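PDB 7BTG: GEO10716p1 from Drosophila melanogaster, which acts as an arginine phosphatase of the low molecular weight protein tyrosine phosphatase family, probably removing phosphate from phosphoarginine side chains. Local coordinates for residues Val3-Ile8 and Trp33-Ala38; Tyr81-Asp86 and Gln109-Tyr114. The protein carries 1 engineered substitution. All coordinates share one frame; numbering follows the deposited sequence.

Followed from the N terminus, the chain makes two beta-alpha-beta units in series. The first strand leads through the phosphate-binding loop and helix 13-27 to strand 34-39, where contact 1 closes the unit by pairing 3-8 with 33-38. Contact 2 opens only afterwards: strand 81-84 passes through helix 87-99 and returns at 107-110, joining 81-86 to 109-114. The two closures neither nest nor cross. They meet because strands 2-7 and 81-84 are neighbours in the parallel sheet, where F83 bonds by its backbone to L4 and V6 and its ring meets that of F5. Together the contacts tie both outermost strands of this 2-1-3-4 sheet to its central pair.

Contact 1: Val3-Ile8 and Trp33-Ala38; sequences VLFVSI and WYVDSA. Engineered in segment 3-8: S7 (natural residue Cys). With PO4 (phosphate ion), chain B.
V3 and V35, L4 and D36, F5 and S37, and V6 and A38 pair in register as parallel strands, illustrating how a beta-alpha-beta crossover closes on itself. The backbone ladder starts with V3 N donating to Y34 O over 2.8 Å. The carbonyl of V3 then accepts from D36 N, F5 N gives a nearly straight bond (171° at the hydrogen) to D36 O at 3.0 Å, and F5 O receives A38 N. The last rung, S7 N to A38 O, is weak at 3.4 Å.

Apolar contacts lie on both faces. On the one carrying L4, D36 and A38, the leucine has CG anti to its own N (chi1 -177°), and CD1 reaches over to the neighbouring strand to lie 3.7 Å from S37 CA and 4.0 Å from A38 CB. On the opposite face F5 CE2 meets V35 CG1 at 3.8 Å, the two side chains slanting past one another, while helices 13-27 and 133-154 cover the phenylalanine. V3 CG2 touches W33 CZ3, the two side chains running alongside in the same direction.

Polar side chains mostly look beyond the pair. D36 OD1 forms a salt bridge with R69, and S37 OG bonds to E18 and N10. S7 is an engineered serine in place of the natural cysteine of the family's C(X)5R P-loop; its OG is hydrogen-bonded with S14 OG and lies 2.8 Å from phosphate O1. G9, T11, C12 and R13 also bond to this ion.

Chemically, regular amide pairing and buried hydrocarbon thus hold the strand whose end presents the P-loop to phosphate, while D36 and S37 link the second strand to R69 in a loop, to N10 of the phosphate loop and to E18 of helix 13-27.

Contact 2: Tyr81-Asp86 and Gln109-Tyr114; sequences YIFAMD and QLLGSY
A84 O receives L111 N across the contact in a nearly linear bond, 2.8 Å long with 177° at the hydrogen. Two further parallel-strand bonds precede it: A84 N donates to Q109 O over 2.9 Å, and Q109 N to I82 O over 3.0 Å. Past the strand end, where 111-114 winds into a 3-10 turn, a water donates to M85 O and accepts from G112 N, prolonging the link.

The amide of Q109 forms the next shell. With CG beside its backbone N (chi1 -56°) and the chain extended beyond it, OE1 accepts the proton of Y114 OH at 2.6 Å and sits 3.5 Å from Y81 CE1, at the edge of that ring. With an alanine here, the Y114 hydroxyl is likely to lose its acceptor and the edge of Y81 the amide that lies against it.

Packing completes the join. L111 CD1 comes over one face of F83 as a CH-pi contact, 4.3 Å from the ring centroid, while its CD2 meets the sulfur and methyl of M85. F83 CE1 touches Y114 CE2 at 3.8 Å, the side chains crossing nearly at right angles; F149 adds edge-to-face contacts to Y81, F83 and Y114. On the far side of the strands L110 CD1 lies 3.6 Å from D86 C, and D86 itself makes a salt bridge to R13, which also binds the phosphate ion.

Three backbone bonds are thus supplemented by the side chains: one amide oxygen accepts from the hydroxyl of Y114 while lying against the ring edge of Y81, and the aromatic cluster around F83 joins the edge strand to the core and to helix 133-154.

Contact 1: Val3-Ile8 and Trp33-Ala38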
ATOM      1  N   VAL A   3      -3.193  -7.529  -5.155  1.00 37.61           N
ATOM      2  CA  VAL A   3      -3.244  -6.168  -4.634  1.00 34.51           C
ATOM      3  C   VAL A   3      -1.837  -5.586  -4.633  1.00 35.09           C
ATOM      4  O   VAL A   3      -0.889  -6.250  -4.196  1.00 37.23           O
ATOM      5  CB  VAL A   3      -3.841  -6.115  -3.218  1.00 31.37           C
ATOM      6  CG1 VAL A   3      -3.731  -4.696  -2.650  1.00 31.00           C
ATOM      7  CG2 VAL A   3      -5.293  -6.552  -3.228  1.00 32.64           C
ATOM      8  N   LEU A   4      -1.714  -4.346  -5.114  1.00 29.74           N
ATOM      9  CA  LEU A   4      -0.460  -3.595  -5.143  1.00 30.84           C
ATOM     10  C   LEU A   4      -0.626  -2.311  -4.337  1.00 27.15           C
ATOM     11  O   LEU A   4      -1.494  -1.494  -4.652  1.00 26.83           O
ATOM     12  CB  LEU A   4      -0.065  -3.266  -6.584  1.00 28.20           C
ATOM     13  CG  LEU A   4       1.264  -2.534  -6.778  1.00 27.90           C
ATOM     14  CD1 LEU A   4       2.421  -3.462  -6.461  1.00 31.57           C
ATOM     15  CD2 LEU A   4       1.361  -1.998  -8.208  1.00 30.51           C
ATOM     16  N   PHE A   5       0.188  -2.135  -3.293  1.00 22.38           N
ATOM     17  CA  PHE A   5       0.204  -0.882  -2.550  1.00 24.27           C
ATOM     18  C   PHE A   5       1.273   0.040  -3.131  1.00 26.20           C
ATOM     19  O   PHE A   5       2.363  -0.409  -3.492  1.00 26.75           O
ATOM     20  CB  PHE A   5       0.471  -1.117  -1.064  1.00 26.56           C
ATOM     21  CG  PHE A   5      -0.655  -1.810  -0.341  1.00 30.03           C
ATOM     22  CD1 PHE A   5      -1.826  -1.150  -0.071  1.00 24.57           C
ATOM     23  CD2 PHE A   5      -0.518  -3.118   0.105  1.00 33.84           C
ATOM     24  CE1 PHE A   5      -2.868  -1.783   0.626  1.00 30.65           C
ATOM     25  CE2 PHE A   5      -1.555  -3.757   0.805  1.00 29.99           C
ATOM     26  CZ  PHE A   5      -2.728  -3.083   1.057  1.00 30.18           C
ATOM     27  N   VAL A   6       0.960   1.334  -3.231  1.00 28.56           N
ATOM     28  CA  VAL A   6       1.857   2.285  -3.879  1.00 25.70           C
ATOM     29  C   VAL A   6       2.075   3.491  -2.981  1.00 29.96           C
ATOM     30  O   VAL A   6       1.115   4.101  -2.497  1.00 28.06           O
ATOM     31  CB  VAL A   6       1.338   2.716  -5.256  1.00 27.62           C
ATOM     32  CG1 VAL A   6       2.233   3.842  -5.836  1.00 22.31           C
ATOM     33  CG2 VAL A   6       1.365   1.523  -6.185  1.00 22.01           C
ATOM     34  N   SER A   7       3.344   3.810  -2.728  1.00 27.50           N
ATOM     35  CA  SER A   7       3.736   5.027  -2.042  1.00 22.51           C
ATOM     36  C   SER A   7       4.803   5.694  -2.889  1.00 27.45           C
ATOM     37  O   SER A   7       5.314   5.095  -3.835  1.00 24.41           O
ATOM     38  CB  SER A   7       4.248   4.750  -0.618  1.00 28.26           C
ATOM     39  OG  SER A   7       5.339   3.840  -0.592  1.00 27.42           O
ATOM     40  N   ILE A   8       5.163   6.941  -2.564  1.00 27.53           N
ATOM     41  CA  ILE A   8       6.107   7.617  -3.448  1.00 25.83           C
ATOM     42  C   ILE A   8       7.471   6.941  -3.377  1.00 27.87           C
ATOM     43  O   ILE A   8       8.084   6.646  -4.410  1.00 27.40           O
ATOM     44  CB  ILE A   8       6.167   9.132  -3.165  1.00 30.23           C
ATOM     45  CG1 ILE A   8       6.968   9.802  -4.272  1.00 31.45           C
ATOM     46  CG2 ILE A   8       6.788   9.472  -1.814  1.00 26.47           C
ATOM     47  CD1 ILE A   8       6.866  11.282  -4.285  1.00 22.98           C
ATOM     48  N   TRP A  33      -4.596 -15.168  -2.633  1.00 50.67           N
ATOM     49  CA  TRP A  33      -4.243 -13.764  -2.514  1.00 46.30           C
ATOM     50  C   TRP A  33      -2.770 -13.546  -2.802  1.00 47.92           C
ATOM     51  O   TRP A  33      -1.917 -14.342  -2.398  1.00 43.41           O
ATOM     52  CB  TRP A  33      -4.571 -13.235  -1.121  1.00 48.09           C
ATOM     53  CG  TRP A  33      -6.017 -12.883  -0.947  1.00 50.81           C
ATOM     54  CD1 TRP A  33      -7.080 -13.744  -0.949  1.00 53.47           C
ATOM     55  CD2 TRP A  33      -6.560 -11.579  -0.743  1.00 49.62           C
ATOM     56  NE1 TRP A  33      -8.251 -13.053  -0.763  1.00 51.05           N
ATOM     57  CE2 TRP A  33      -7.960 -11.721  -0.630  1.00 54.46           C
ATOM     58  CE3 TRP A  33      -6.003 -10.305  -0.643  1.00 46.60           C
ATOM     59  CZ2 TRP A  33      -8.804 -10.635  -0.424  1.00 51.73           C
ATOM     60  CZ3 TRP A  33      -6.843  -9.229  -0.438  1.00 43.83           C
ATOM     61  CH2 TRP A  33      -8.225  -9.398  -0.331  1.00 50.37           C
ATOM     62  N   TYR A  34      -2.484 -12.457  -3.504  1.00 42.52           N
ATOM     63  CA  TYR A  34      -1.123 -12.008  -3.746  1.00 44.47           C
ATOM     64  C   TYR A  34      -1.036 -10.515  -3.449  1.00 41.42           C
ATOM     65  O   TYR A  34      -1.848  -9.726  -3.946  1.00 41.64           O
ATOM     66  CB  TYR A  34      -0.699 -12.306  -5.179  1.00 43.82           C
ATOM     67  CG  TYR A  34       0.691 -11.831  -5.478  1.00 45.54           C
ATOM     68  CD1 TYR A  34       1.772 -12.331  -4.776  1.00 48.82           C
ATOM     69  CD2 TYR A  34       0.925 -10.871  -6.453  1.00 42.15           C
ATOM     70  CE1 TYR A  34       3.050 -11.899  -5.042  1.00 47.30           C
ATOM     71  CE2 TYR A  34       2.201 -10.434  -6.729  1.00 42.42           C
ATOM     72  CZ  TYR A  34       3.260 -10.952  -6.018  1.00 49.25           C
ATOM     73  OH  TYR A  34       4.543 -10.528  -6.275  1.00 50.93           O
ATOM     74  N   VAL A  35      -0.068 -10.138  -2.629  1.00 38.20           N
ATOM     75  CA  VAL A  35       0.097  -8.769  -2.163  1.00 39.03           C
ATOM     76  C   VAL A  35       1.527  -8.344  -2.467  1.00 38.65           C
ATOM     77  O   VAL A  35       2.463  -9.128  -2.288  1.00 38.61           O
ATOM     78  CB  VAL A  35      -0.209  -8.648  -0.654  1.00 36.91           C
ATOM     79  CG1 VAL A  35      -0.193  -7.195  -0.206  1.00 35.63           C
ATOM     80  CG2 VAL A  35      -1.548  -9.291  -0.330  1.00 34.00           C
ATOM     81  N   ASP A  36       1.695  -7.111  -2.939  1.00 36.10           N
ATOM     82  CA  ASP A  36       3.005  -6.604  -3.329  1.00 36.32           C
ATOM     83  C   ASP A  36       3.012  -5.093  -3.125  1.00 35.78           C
ATOM     84  O   ASP A  36       1.998  -4.494  -2.756  1.00 33.70           O
ATOM     85  CB  ASP A  36       3.332  -6.992  -4.783  1.00 35.67           C
ATOM     86  CG  ASP A  36       4.791  -6.734  -5.150  1.00 38.31           C
ATOM     87  OD1 ASP A  36       5.094  -6.617  -6.363  1.00 38.14           O
ATOM     88  OD2 ASP A  36       5.625  -6.632  -4.220  1.00 35.79           O
ATOM     89  N   SER A  37       4.159  -4.460  -3.376  1.00 30.53           N
ATOM     90  CA  SER A  37       4.178  -3.007  -3.290  1.00 30.03           C
ATOM     91  C   SER A  37       5.238  -2.447  -4.233  1.00 33.04           C
ATOM     92  O   SER A  37       6.157  -3.151  -4.667  1.00 26.28           O
ATOM     93  CB  SER A  37       4.390  -2.519  -1.850  1.00 28.40           C
ATOM     94  OG  SER A  37       5.666  -2.862  -1.334  1.00 26.10           O
ATOM     95  N   ALA A  38       5.054  -1.174  -4.590  1.00 26.93           N
ATOM     96  CA  ALA A  38       5.908  -0.518  -5.565  1.00 28.46           C
ATOM     97  C   ALA A  38       5.856   0.984  -5.312  1.00 26.59           C
ATOM     98  O   ALA A  38       5.060   1.467  -4.497  1.00 28.31           O
ATOM     99  CB  ALA A  38       5.486  -0.878  -6.994  1.00 24.25           C
TER
HETATM  100  P   PO4 B 201       6.971   6.157   1.391  1.00 32.55           P
HETATM  101  O1  PO4 B 201       7.494   4.830   0.874  1.00 27.02           O
HETATM  102  O2  PO4 B 201       8.062   6.859   2.156  1.00 30.18           O
HETATM  103  O3  PO4 B 201       5.819   6.004   2.355  1.00 28.69           O
HETATM  104  O4  PO4 B 201       6.455   7.012   0.234  1.00 26.22           O

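Contact 2: Tyr81-Asp86 and Gln109-Tyr114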
ATOM      1  N   TYR A  81      -6.363  -4.490  -7.480  1.00 29.13           N
ATOM      2  CA  TYR A  81      -6.396  -3.227  -6.764  1.00 32.74           C
ATOM      3  C   TYR A  81      -4.985  -2.671  -6.725  1.00 28.77           C
ATOM      4  O   TYR A  81      -4.032  -3.424  -6.514  1.00 28.92           O
ATOM      5  CB  TYR A  81      -6.950  -3.403  -5.341  1.00 29.41           C
ATOM      6  CG  TYR A  81      -8.440  -3.595  -5.343  1.00 35.59           C
ATOM      7  CD1 TYR A  81      -9.281  -2.515  -5.181  1.00 30.57           C
ATOM      8  CD2 TYR A  81      -9.009  -4.859  -5.558  1.00 36.37           C
ATOM      9  CE1 TYR A  81     -10.656  -2.666  -5.208  1.00 39.60           C
ATOM     10  CE2 TYR A  81     -10.394  -5.030  -5.574  1.00 38.68           C
ATOM     11  CZ  TYR A  81     -11.213  -3.920  -5.401  1.00 38.96           C
ATOM     12  OH  TYR A  81     -12.590  -4.027  -5.421  1.00 50.11           O
ATOM     13  N   ILE A  82      -4.856  -1.374  -6.974  1.00 27.67           N
ATOM     14  CA  ILE A  82      -3.630  -0.623  -6.733  1.00 28.06           C
ATOM     15  C   ILE A  82      -4.006   0.531  -5.817  1.00 24.00           C
ATOM     16  O   ILE A  82      -4.845   1.365  -6.176  1.00 29.74           O
ATOM     17  CB  ILE A  82      -2.993  -0.113  -8.033  1.00 29.05           C
ATOM     18  CG1 ILE A  82      -2.625  -1.279  -8.945  1.00 28.36           C
ATOM     19  CG2 ILE A  82      -1.783   0.696  -7.718  1.00 27.86           C
ATOM     20  CD1 ILE A  82      -2.072  -0.839 -10.282  1.00 28.50           C
ATOM     21  N   PHE A  83      -3.435   0.545  -4.624  1.00 23.92           N
ATOM     22  CA  PHE A  83      -3.801   1.488  -3.578  1.00 25.88           C
ATOM     23  C   PHE A  83      -2.744   2.576  -3.472  1.00 26.76           C
ATOM     24  O   PHE A  83      -1.563   2.278  -3.271  1.00 26.18           O
ATOM     25  CB  PHE A  83      -3.965   0.777  -2.238  1.00 27.43           C
ATOM     26  CG  PHE A  83      -5.187  -0.105  -2.178  1.00 31.25           C
ATOM     27  CD1 PHE A  83      -6.452   0.442  -2.351  1.00 32.12           C
ATOM     28  CD2 PHE A  83      -5.072  -1.464  -1.963  1.00 30.25           C
ATOM     29  CE1 PHE A  83      -7.573  -0.348  -2.317  1.00 33.31           C
ATOM     30  CE2 PHE A  83      -6.191  -2.259  -1.923  1.00 32.32           C
ATOM     31  CZ  PHE A  83      -7.447  -1.696  -2.087  1.00 32.47           C
ATOM     32  N   ALA A  84      -3.177   3.823  -3.619  1.00 28.17           N
ATOM     33  CA  ALA A  84      -2.368   4.992  -3.312  1.00 27.70           C
ATOM     34  C   ALA A  84      -2.499   5.374  -1.841  1.00 27.35           C
ATOM     35  O   ALA A  84      -3.533   5.144  -1.207  1.00 29.41           O
ATOM     36  CB  ALA A  84      -2.812   6.171  -4.189  1.00 27.52           C
ATOM     37  N   MET A  85      -1.441   5.965  -1.292  1.00 27.63           N
ATOM     38  CA  MET A  85      -1.526   6.525   0.055  1.00 29.89           C
ATOM     39  C   MET A  85      -2.014   7.964   0.047  1.00 30.80           C
ATOM     40  O   MET A  85      -2.685   8.393   1.001  1.00 30.41           O
ATOM     41  CB  MET A  85      -0.158   6.458   0.743  1.00 23.94           C
ATOM     42  CG  MET A  85       0.442   5.088   0.721  1.00 25.40           C
ATOM     43  SD  MET A  85      -0.517   3.923   1.778  1.00 29.97           S
ATOM     44  CE  MET A  85      -0.170   2.404   0.899  1.00 25.93           C
ATOM     45  N   ASP A  86      -1.715   8.674  -1.045  1.00 28.87           N
ATOM     46  CA  ASP A  86      -1.792  10.116  -1.253  1.00 36.26           C
ATOM     47  C   ASP A  86      -2.666  10.426  -2.454  1.00 34.79           C
ATOM     48  O   ASP A  86      -2.741   9.644  -3.407  1.00 30.26           O
ATOM     49  CB  ASP A  86      -0.409  10.729  -1.603  1.00 32.91           C
ATOM     50  CG  ASP A  86       0.385  11.021  -0.420  1.00 34.50           C
ATOM     51  OD1 ASP A  86      -0.256  11.409   0.579  1.00 47.90           O
ATOM     52  OD2 ASP A  86       1.621  10.856  -0.475  1.00 36.68           O
ATOM     53  N   GLN A 109      -7.220   3.191  -6.282  1.00 29.44           N
ATOM     54  CA  GLN A 109      -8.006   3.853  -5.253  1.00 26.55           C
ATOM     55  C   GLN A 109      -7.106   4.357  -4.137  1.00 28.43           C
ATOM     56  O   GLN A 109      -6.039   3.799  -3.863  1.00 24.83           O
ATOM     57  CB  GLN A 109      -9.092   2.907  -4.669  1.00 29.69           C
ATOM     58  CG  GLN A 109     -10.041   2.304  -5.722  1.00 30.11           C
ATOM     59  CD  GLN A 109     -10.949   1.190  -5.178  1.00 34.31           C
ATOM     60  OE1 GLN A 109     -10.738   0.659  -4.090  1.00 34.30           O
ATOM     61  NE2 GLN A 109     -11.967   0.849  -5.944  1.00 35.08           N
ATOM     62  N   LEU A 110      -7.554   5.436  -3.506  1.00 28.72           N
ATOM     63  CA  LEU A 110      -6.965   5.902  -2.261  1.00 26.48           C
ATOM     64  C   LEU A 110      -7.238   4.863  -1.186  1.00 29.78           C
ATOM     65  O   LEU A 110      -8.400   4.557  -0.902  1.00 26.75           O
ATOM     66  CB  LEU A 110      -7.590   7.246  -1.910  1.00 27.38           C
ATOM     67  CG  LEU A 110      -6.946   8.192  -0.924  1.00 29.53           C
ATOM     68  CD1 LEU A 110      -5.601   8.660  -1.449  1.00 34.69           C
ATOM     69  CD2 LEU A 110      -7.881   9.361  -0.734  1.00 29.79           C
ATOM     70  N   LEU A 111      -6.179   4.283  -0.611  1.00 30.73           N
ATOM     71  CA  LEU A 111      -6.380   3.223   0.377  1.00 27.88           C
ATOM     72  C   LEU A 111      -7.197   3.719   1.558  1.00 29.75           C
ATOM     73  O   LEU A 111      -8.079   3.011   2.064  1.00 29.80           O
ATOM     74  CB  LEU A 111      -5.033   2.684   0.870  1.00 30.19           C
ATOM     75  CG  LEU A 111      -5.101   1.832   2.145  1.00 27.19           C
ATOM     76  CD1 LEU A 111      -5.800   0.524   1.854  1.00 23.51           C
ATOM     77  CD2 LEU A 111      -3.710   1.567   2.709  1.00 24.17           C
ATOM     78  N   GLY A 112      -6.914   4.937   2.011  1.00 29.02           N
ATOM     79  CA  GLY A 112      -7.562   5.511   3.169  1.00 28.26           C
ATOM     80  C   GLY A 112      -9.013   5.855   2.957  1.00 31.52           C
ATOM     81  O   GLY A 112      -9.698   6.159   3.934  1.00 32.74           O
ATOM     82  N   SER A 113      -9.507   5.793   1.721  1.00 32.71           N
ATOM     83  CA  SER A 113     -10.939   5.991   1.510  1.00 36.41           C
ATOM     84  C   SER A 113     -11.764   4.875   2.135  1.00 36.11           C
ATOM     85  O   SER A 113     -12.983   5.023   2.261  1.00 39.66           O
ATOM     86  CB  SER A 113     -11.260   6.118   0.009  1.00 31.37           C
ATOM     87  OG  SER A 113     -11.252   4.866  -0.657  1.00 34.25           O
ATOM     88  N   TYR A 114     -11.137   3.760   2.521  1.00 36.40           N
ATOM     89  CA  TYR A 114     -11.866   2.716   3.231  1.00 33.13           C
ATOM     90  C   TYR A 114     -12.000   3.001   4.715  1.00 34.59           C
ATOM     91  O   TYR A 114     -12.774   2.314   5.386  1.00 34.07           O
ATOM     92  CB  TYR A 114     -11.201   1.359   3.028  1.00 28.98           C
ATOM     93  CG  TYR A 114     -11.442   0.832   1.653  1.00 29.72           C
ATOM     94  CD1 TYR A 114     -12.559   0.073   1.370  1.00 35.61           C
ATOM     95  CD2 TYR A 114     -10.578   1.145   0.614  1.00 34.89           C
ATOM     96  CE1 TYR A 114     -12.803  -0.390   0.090  1.00 39.19           C
ATOM     97  CE2 TYR A 114     -10.810   0.697  -0.662  1.00 34.83           C
ATOM     98  CZ  TYR A 114     -11.922  -0.071  -0.924  1.00 38.07           C
ATOM     99  OH  TYR A 114     -12.141  -0.521  -2.202  1.00 34.18           O
TER
HETATM  100  O   HOH W   1      -5.080   6.849   1.879  1.00 28.10           O